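Local structure of leucine aminopeptidase A1, chloroplastic (Solanum lycopersicum, 5D8N) at residues 375-380 with 468-473; 428-433 with 496-501. The protein removes N-terminal amino acids, preferably leucine, from peptides as a magnesium-dependent homohexameric aminopeptidase of the M17 family, and has chaperone activity. The protein carries 1 engineered substitution. One frame throughout, in Å; residues are numbered along the deposited sequence.

Interaction 1 of 2, residues 375-380 with 468-473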
ATOM      1  N   ASN A 375      -7.557 -21.012  32.130  1.00 21.98           N
ATOM      2  CA  ASN A 375      -7.140 -22.419  32.168  1.00 21.66           C
ATOM      3  C   ASN A 375      -5.626 -22.598  32.198  1.00 21.39           C
ATOM      4  O   ASN A 375      -5.128 -23.709  32.072  1.00 21.65           O
ATOM      5  CB  ASN A 375      -7.699 -23.208  30.994  1.00 20.36           C
ATOM      6  CG  ASN A 375      -7.130 -22.763  29.664  1.00 20.52           C
ATOM      7  OD1 ASN A 375      -6.370 -21.812  29.581  1.00 19.02           O
ATOM      8  ND2 ASN A 375      -7.517 -23.465  28.598  1.00 21.57           N
ATOM      9  N   GLY A 376      -4.894 -21.513  32.414  1.00 21.77           N
ATOM     10  CA  GLY A 376      -3.445 -21.568  32.551  1.00 21.63           C
ATOM     11  C   GLY A 376      -2.665 -21.449  31.255  1.00 21.38           C
ATOM     12  O   GLY A 376      -1.424 -21.444  31.289  1.00 21.84           O
ATOM     13  N   LYS A 377      -3.324 -21.544  30.101  1.00 20.55           N
ATOM     14  CA  LYS A 377      -2.590 -21.519  28.833  1.00 21.33           C
ATOM     15  C   LYS A 377      -2.136 -20.109  28.530  1.00 21.16           C
ATOM     16  O   LYS A 377      -2.862 -19.152  28.808  1.00 21.78           O
ATOM     17  CB  LYS A 377      -3.416 -22.067  27.664  1.00 22.38           C
ATOM     18  CG  LYS A 377      -3.768 -23.527  27.857  1.00 24.23           C
ATOM     19  CD  LYS A 377      -4.482 -24.114  26.655  1.00 24.41           C
ATOM     20  CE  LYS A 377      -4.874 -25.548  26.948  1.00 23.29           C
ATOM     21  NZ  LYS A 377      -5.600 -26.141  25.809  1.00 24.70           N
ATOM     22  N   THR A 378      -0.940 -19.987  27.950  1.00 20.32           N
ATOM     23  CA  THR A 378      -0.373 -18.679  27.647  1.00 19.15           C
ATOM     24  C   THR A 378      -0.483 -18.347  26.172  1.00 20.06           C
ATOM     25  O   THR A 378      -0.366 -19.243  25.311  1.00 20.99           O
ATOM     26  CB  THR A 378       1.112 -18.615  28.032  1.00 19.71           C
ATOM     27  OG1 THR A 378       1.821 -19.710  27.437  1.00 20.39           O
ATOM     28  CG2 THR A 378       1.262 -18.712  29.515  1.00 20.36           C
ATOM     29  N   ILE A 379      -0.757 -17.076  25.893  1.00 18.84           N
ATOM     30  CA  ILE A 379      -0.994 -16.605  24.527  1.00 18.88           C
ATOM     31  C   ILE A 379      -0.126 -15.423  24.218  1.00 17.99           C
ATOM     32  O   ILE A 379      -0.132 -14.430  24.942  1.00 18.45           O
ATOM     33  CB  ILE A 379      -2.462 -16.158  24.346  1.00 19.38           C
ATOM     34  CG1 ILE A 379      -3.402 -17.300  24.725  1.00 20.64           C
ATOM     35  CG2 ILE A 379      -2.736 -15.709  22.920  1.00 19.05           C
ATOM     36  CD1 ILE A 379      -4.712 -16.786  25.285  1.00 25.11           C
ATOM     37  N   GLU A 380       0.711 -15.586  23.205  1.00 17.81           N
ATOM     38  CA  GLU A 380       1.497 -14.474  22.699  1.00 18.75           C
ATOM     39  C   GLU A 380       0.675 -13.659  21.715  1.00 17.89           C
ATOM     40  O   GLU A 380       0.178 -14.171  20.715  1.00 18.74           O
ATOM     41  CB  GLU A 380       2.772 -14.948  22.005  1.00 21.38           C
ATOM     42  CG  GLU A 380       3.580 -13.804  21.400  1.00 23.49           C
ATOM     43  CD  GLU A 380       4.836 -14.274  20.684  1.00 26.99           C
ATOM     44  OE1 GLU A 380       4.914 -15.456  20.231  1.00 24.14           O
ATOM     45  OE2 GLU A 380       5.766 -13.436  20.686  1.00 29.64           O
ATOM     46  N   ALA A 468       5.448 -18.665  23.989  1.00 21.33           N
ATOM     47  CA  ALA A 468       4.220 -19.000  24.723  1.00 20.81           C
ATOM     48  C   ALA A 468       3.631 -20.311  24.224  1.00 20.06           C
ATOM     49  O   ALA A 468       4.198 -20.935  23.345  1.00 19.98           O
ATOM     50  CB  ALA A 468       3.185 -17.868  24.607  1.00 21.84           C
ATOM     51  N   ASP A 469       2.487 -20.728  24.764  1.00 19.07           N
ATOM     52  CA  ASP A 469       1.804 -21.929  24.259  1.00 20.67           C
ATOM     53  C   ASP A 469       1.320 -21.720  22.826  1.00 21.40           C
ATOM     54  O   ASP A 469       1.165 -22.671  22.103  1.00 22.82           O
ATOM     55  CB  ASP A 469       0.620 -22.363  25.156  1.00 21.21           C
ATOM     56  CG  ASP A 469       1.053 -22.850  26.540  1.00 23.94           C
ATOM     57  OD1 ASP A 469       2.248 -23.149  26.758  1.00 22.02           O
ATOM     58  OD2 ASP A 469       0.247 -22.698  27.480  1.00 27.01           O
ATOM     59  N   MET A 470       0.915 -20.512  22.470  1.00 21.00           N
ATOM     60  CA  MET A 470       0.334 -20.273  21.161  1.00 20.59           C
ATOM     61  C   MET A 470       0.399 -18.794  20.885  1.00 20.62           C
ATOM     62  O   MET A 470       0.574 -17.996  21.809  1.00 20.88           O
ATOM     63  CB  MET A 470      -1.111 -20.746  21.086  1.00 20.24           C
ATOM     64  CG  MET A 470      -2.093 -19.886  21.889  1.00 21.65           C
ATOM     65  SD  MET A 470      -3.664 -20.728  22.292  1.00 22.59           S
ATOM     66  CE  MET A 470      -3.176 -21.820  23.608  1.00 24.84           C
ATOM     67  N   ILE A 471       0.239 -18.444  19.609  1.00 20.10           N
ATOM     68  CA  ILE A 471      -0.004 -17.068  19.229  1.00 20.09           C
ATOM     69  C   ILE A 471      -1.512 -16.896  19.039  1.00 21.07           C
ATOM     70  O   ILE A 471      -2.221 -17.885  18.937  1.00 21.93           O
ATOM     71  CB  ILE A 471       0.736 -16.671  17.932  1.00 21.46           C
ATOM     72  CG1 ILE A 471       0.284 -17.530  16.749  1.00 21.41           C
ATOM     73  CG2 ILE A 471       2.248 -16.742  18.127  1.00 22.58           C
ATOM     74  CD1 ILE A 471       1.055 -17.285  15.461  1.00 22.42           C
ATOM     75  N   ASN A 472      -1.983 -15.657  18.901  1.00 21.28           N
ATOM     76  CA  ASN A 472      -3.401 -15.401  18.747  1.00 21.51           C
ATOM     77  C   ASN A 472      -3.882 -15.291  17.298  1.00 22.95           C
ATOM     78  O   ASN A 472      -5.042 -15.585  17.017  1.00 22.83           O
ATOM     79  CB  ASN A 472      -3.853 -14.201  19.585  1.00 21.87           C
ATOM     80  CG  ASN A 472      -3.511 -12.870  18.944  1.00 24.22           C
ATOM     81  OD1 ASN A 472      -2.349 -12.592  18.643  1.00 25.62           O
ATOM     82  ND2 ASN A 472      -4.492 -11.985  18.882  1.00 23.59           N
ATOM     83  N   THR A 473      -2.970 -15.106  16.355  1.00 22.49           N
ATOM     84  CA  THR A 473      -3.350 -14.889  14.967  1.00 26.32           C
ATOM     85  C   THR A 473      -2.439 -15.614  13.991  1.00 23.22           C
ATOM     86  O   THR A 473      -1.231 -15.401  13.978  1.00 21.70           O
ATOM     87  CB  THR A 473      -3.255 -13.388  14.647  1.00 33.56           C
ATOM     88  OG1 THR A 473      -4.149 -12.684  15.512  1.00 44.48           O
ATOM     89  CG2 THR A 473      -3.659 -13.121  13.228  1.00 33.97           C
TER
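Glu380 and Ile471 pair in parallel, their CA atoms 4.6 Å apart, where strand 378-380 meets the short, weakly bonded strand 470-471 as the middle and one outer member of a three-stranded mixed sheet in the catalytic domain. The evidence for the pairing is one short, straight bond, Glu380 N to Met470 O at 2.8 Å (165° at the hydrogen); Asn472 N to Glu380 O is long, bent and weak. Upstream the backbone contributes a weak bond, Met470 N to Thr378 O, and side chains supplement it. The amide of Thr378 donates to Asp469 OD2 at 3.0 Å from above the carboxylate plane, 52° out of it, and Asp469 N returns a bond to Thr378 OG1 at 2.9 Å. That hydroxyl sits between its own backbone N and carbonyl carbon (chi1 53°), the setting in which it faces the Asp469 amide. Both side chains also serve the subunit interface: on the second subunit, Thr378 OG1 bonds Phe176 O and Asp469 OD2 bonds Ser178 OG. Glu380 adds to the interface, its OE2 in a salt bridge with Lys323 of that subunit and OE1 bonded to Ser465 of its own chain. On the face opposite Glu380 and Ile471, the side chains of Ile379 and Met470 run side by side, CG1 to CG 4.1 Å, both against Phe486 of helix 479-488. Just past the strand, Asn472 lies near the predicted active-site residue Arg389 and the magnesium ligand Glu387; its ND2 bonds Ala386 O and Asn383 O, while Ile379 CG2 rests 3.8 Å from Asn472 CB.

Interaction 2 of 2, residues 428-433 with 496-501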
ATOM      1  N   ALA A 428     -19.777 -22.002  10.465  1.00 18.36           N
ATOM      2  CA  ALA A 428     -19.961 -22.812  11.654  1.00 17.80           C
ATOM      3  C   ALA A 428     -18.796 -23.791  11.744  1.00 18.61           C
ATOM      4  O   ALA A 428     -18.498 -24.528  10.793  1.00 18.59           O
ATOM      5  CB  ALA A 428     -21.283 -23.580  11.567  1.00 17.79           C
ATOM      6  N   PHE A 429     -18.185 -23.839  12.923  1.00 18.01           N
ATOM      7  CA  PHE A 429     -17.038 -24.691  13.167  1.00 17.57           C
ATOM      8  C   PHE A 429     -17.272 -25.519  14.418  1.00 18.19           C
ATOM      9  O   PHE A 429     -17.575 -24.958  15.465  1.00 16.86           O
ATOM     10  CB  PHE A 429     -15.779 -23.856  13.398  1.00 17.06           C
ATOM     11  CG  PHE A 429     -15.408 -22.984  12.234  1.00 16.29           C
ATOM     12  CD1 PHE A 429     -15.971 -21.742  12.088  1.00 15.54           C
ATOM     13  CD2 PHE A 429     -14.371 -23.345  11.406  1.00 16.76           C
ATOM     14  CE1 PHE A 429     -15.617 -20.924  11.040  1.00 15.43           C
ATOM     15  CE2 PHE A 429     -14.017 -22.535  10.345  1.00 16.58           C
ATOM     16  CZ  PHE A 429     -14.661 -21.332  10.147  1.00 15.95           C
ATOM     17  N   THR A 430     -17.168 -26.841  14.288  1.00 18.18           N
ATOM     18  CA  THR A 430     -17.317 -27.700  15.457  1.00 20.24           C
ATOM     19  C   THR A 430     -16.573 -29.014  15.275  1.00 20.38           C
ATOM     20  O   THR A 430     -16.543 -29.547  14.181  1.00 20.52           O
ATOM     21  CB  THR A 430     -18.808 -27.988  15.749  1.00 20.23           C
ATOM     22  OG1 THR A 430     -18.936 -28.830  16.896  1.00 20.81           O
ATOM     23  CG2 THR A 430     -19.472 -28.671  14.577  1.00 19.78           C
ATOM     24  N   PRO A 431     -15.975 -29.538  16.357  1.00 20.96           N
ATOM     25  CA  PRO A 431     -15.496 -30.923  16.373  1.00 22.55           C
ATOM     26  C   PRO A 431     -16.628 -31.942  16.412  1.00 23.87           C
ATOM     27  O   PRO A 431     -16.389 -33.130  16.264  1.00 27.38           O
ATOM     28  CB  PRO A 431     -14.671 -31.013  17.664  1.00 22.62           C
ATOM     29  CG  PRO A 431     -14.439 -29.596  18.099  1.00 23.31           C
ATOM     30  CD  PRO A 431     -15.618 -28.822  17.592  1.00 22.23           C
ATOM     31  N   ASN A 432     -17.854 -31.508  16.683  1.00 24.02           N
ATOM     32  CA  ASN A 432     -18.909 -32.425  17.067  1.00 23.87           C
ATOM     33  C   ASN A 432     -19.960 -32.529  15.948  1.00 24.47           C
ATOM     34  O   ASN A 432     -20.731 -31.585  15.698  1.00 25.52           O
ATOM     35  CB  ASN A 432     -19.515 -31.945  18.406  1.00 24.88           C
ATOM     36  CG  ASN A 432     -18.462 -31.727  19.508  1.00 28.64           C
ATOM     37  OD1 ASN A 432     -18.113 -30.590  19.877  1.00 26.46           O
ATOM     38  ND2 ASN A 432     -18.029 -32.830  20.135  1.00 29.00           N
ATOM     39  N   ASP A 433     -19.956 -33.637  15.212  1.00 22.30           N
ATOM     40  CA  ASP A 433     -20.794 -33.743  14.025  1.00 23.58           C
ATOM     41  C   ASP A 433     -22.284 -33.621  14.361  1.00 24.16           C
ATOM     42  O   ASP A 433     -23.068 -33.140  13.548  1.00 22.42           O
ATOM     43  CB  ASP A 433     -20.570 -35.078  13.317  1.00 27.16           C
ATOM     44  CG  ASP A 433     -19.251 -35.133  12.558  1.00 29.55           C
ATOM     45  OD1 ASP A 433     -18.639 -34.072  12.277  1.00 27.55           O
ATOM     46  OD2 ASP A 433     -18.874 -36.268  12.208  1.00 30.51           O
ATOM     47  N   GLN A 496     -19.761 -30.537  24.171  1.00 24.22           N
ATOM     48  CA  GLN A 496     -19.963 -30.296  22.740  1.00 23.64           C
ATOM     49  C   GLN A 496     -19.995 -28.795  22.470  1.00 22.59           C
ATOM     50  O   GLN A 496     -20.553 -28.031  23.249  1.00 24.59           O
ATOM     51  CB  GLN A 496     -21.280 -30.893  22.265  1.00 27.62           C
ATOM     52  CG  GLN A 496     -21.403 -32.391  22.459  1.00 30.99           C
ATOM     53  CD  GLN A 496     -22.600 -32.951  21.717  1.00 36.12           C
ATOM     54  OE1 GLN A 496     -23.370 -32.223  21.112  1.00 37.82           O
ATOM     55  NE2 GLN A 496     -22.819 -34.234  21.854  1.00 44.11           N
ATOM     56  N   TRP A 497     -19.295 -28.354  21.438  1.00 21.19           N
ATOM     57  CA  TRP A 497     -19.076 -26.934  21.231  1.00 19.84           C
ATOM     58  C   TRP A 497     -19.025 -26.618  19.750  1.00 19.05           C
ATOM     59  O   TRP A 497     -18.393 -27.318  18.957  1.00 18.41           O
ATOM     60  CB  TRP A 497     -17.815 -26.486  21.948  1.00 20.19           C
ATOM     61  CG  TRP A 497     -17.231 -25.203  21.405  1.00 20.03           C
ATOM     62  CD1 TRP A 497     -17.732 -23.935  21.579  1.00 20.50           C
ATOM     63  CD2 TRP A 497     -16.152 -25.084  20.476  1.00 19.85           C
ATOM     64  NE1 TRP A 497     -16.970 -23.035  20.902  1.00 21.18           N
ATOM     65  CE2 TRP A 497     -15.972 -23.708  20.240  1.00 21.31           C
ATOM     66  CE3 TRP A 497     -15.192 -25.975  20.004  1.00 20.51           C
ATOM     67  CZ2 TRP A 497     -14.925 -23.213  19.465  1.00 21.34           C
ATOM     68  CZ3 TRP A 497     -14.177 -25.481  19.185  1.00 21.77           C
ATOM     69  CH2 TRP A 497     -14.048 -24.119  18.942  1.00 21.03           C
ATOM     70  N   LEU A 498     -19.768 -25.581  19.391  1.00 19.44           N
ATOM     71  CA  LEU A 498     -19.735 -25.016  18.049  1.00 21.20           C
ATOM     72  C   LEU A 498     -19.514 -23.506  18.068  1.00 19.82           C
ATOM     73  O   LEU A 498     -20.137 -22.769  18.840  1.00 18.76           O
ATOM     74  CB  LEU A 498     -21.028 -25.329  17.311  1.00 21.65           C
ATOM     75  CG  LEU A 498     -21.172 -24.853  15.856  1.00 19.59           C
ATOM     76  CD1 LEU A 498     -22.063 -25.840  15.140  1.00 20.67           C
ATOM     77  CD2 LEU A 498     -21.786 -23.477  15.748  1.00 18.51           C
ATOM     78  N   HIS A 499     -18.698 -23.066  17.125  1.00 19.67           N
ATOM     79  CA  HIS A 499     -18.323 -21.658  16.985  1.00 20.83           C
ATOM     80  C   HIS A 499     -18.942 -21.134  15.689  1.00 19.52           C
ATOM     81  O   HIS A 499     -18.749 -21.720  14.619  1.00 18.07           O
ATOM     82  CB  HIS A 499     -16.797 -21.532  16.923  1.00 18.65           C
ATOM     83  CG  HIS A 499     -16.312 -20.269  16.295  1.00 18.71           C
ATOM     84  ND1 HIS A 499     -16.547 -19.033  16.844  1.00 18.49           N
ATOM     85  CD2 HIS A 499     -15.489 -20.056  15.241  1.00 19.93           C
ATOM     86  CE1 HIS A 499     -15.946 -18.104  16.125  1.00 19.04           C
ATOM     87  NE2 HIS A 499     -15.292 -18.701  15.147  1.00 20.28           N
ATOM     88  N   LEU A 500     -19.652 -20.021  15.806  1.00 19.25           N
ATOM     89  CA  LEU A 500     -20.285 -19.410  14.654  1.00 21.89           C
ATOM     90  C   LEU A 500     -19.675 -18.037  14.380  1.00 22.83           C
ATOM     91  O   LEU A 500     -19.793 -17.110  15.196  1.00 21.62           O
ATOM     92  CB  LEU A 500     -21.785 -19.331  14.899  1.00 27.05           C
ATOM     93  CG  LEU A 500     -22.674 -19.206  13.661  1.00 30.72           C
ATOM     94  CD1 LEU A 500     -22.575 -20.427  12.760  1.00 29.84           C
ATOM     95  CD2 LEU A 500     -24.127 -18.952  14.051  1.00 33.23           C
ATOM     96  N   ASP A 501     -18.935 -17.950  13.275  1.00 20.78           N
ATOM     97  CA  ASP A 501     -18.284 -16.704  12.847  1.00 19.28           C
ATOM     98  C   ASP A 501     -19.287 -15.916  12.001  1.00 18.71           C
ATOM     99  O   ASP A 501     -19.518 -16.199  10.812  1.00 19.08           O
ATOM    100  CB  ASP A 501     -16.995 -17.016  12.069  1.00 18.88           C
ATOM    101  CG  ASP A 501     -16.047 -15.809  11.931  1.00 19.91           C
ATOM    102  OD1 ASP A 501     -16.474 -14.663  12.176  1.00 18.51           O
ATOM    103  OD2 ASP A 501     -14.846 -16.014  11.588  1.00 20.28           O
TER
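Phe429 and His499 set their rings alongside each other, pointing the same way from neighbouring antiparallel strands of the mixed eight-stranded sheet of the catalytic domain. Their planes are 31° apart and their centroids 5.6 Å, so the pair is oblique; the nearest atoms are Phe429 CD1 and His499 CD2. His499 O lies in plane at the edge of the phenylalanine ring, and Asp501 CB is also near that edge. One face of the imidazole has Asp501 N above it, and one face of the Trp497 indole has His499 N, each offset toward the rim. Asp409 of strand 406-411 fixes the polar edges of both rings, accepting from Trp497 NE1 and bonding His499 ND1. Beneath the rings the two backbones form a hydrogen-bonded pair, Phe429 N to His499 O and His499 N to Phe429 O both measuring 2.8 Å. On the opposite sheet face, Ala428 CB meets Leu500 CD1 at 3.6 Å.

Past Phe429 the strand ends, and side chains continue the pairing up to helix 433-446. Thr430 OG1 donates to Trp497 O at 2.6 Å, from 38° above the carbonyl plane, and accepts from Asn432 N at 2.9 Å, closing an ST turn. Its chi1 of -180° sends the hydroxyl to the far side of CB from the backbone N, within reach of both partners. A valine here would remove that hydroxyl and would probably leave Trp497 O and Asn432 N without these bonds, freeing the turn to shift. Pro431 CD packs obliquely on Trp497 CE3. At the N-cap position, Asn432 uses its side chain across the contact, OD1 accepting a nearly straight bond from Trp497 N at 3.0 Å.

In the fold
From the N terminus the chain reaches 375-380 first, then 428-433, then 468-473, which returns to the first segment and closes interaction 1 over 87 intervening residues. It goes on to 496-501, which pairs back with 428-433 across 62 residues and closes interaction 2. The segments alternate, so the two closures cross. Interaction 1 belongs to the small three-stranded sheet at the subunit interface, interaction 2 to the eight-stranded sheet of the same catalytic domain. Their centres are 21 Å apart and their nearest atoms about 11 Å, without touching. Helix 479-488, between the two later segments, packs against both: Phe486 on Met470, Leu487 on His499.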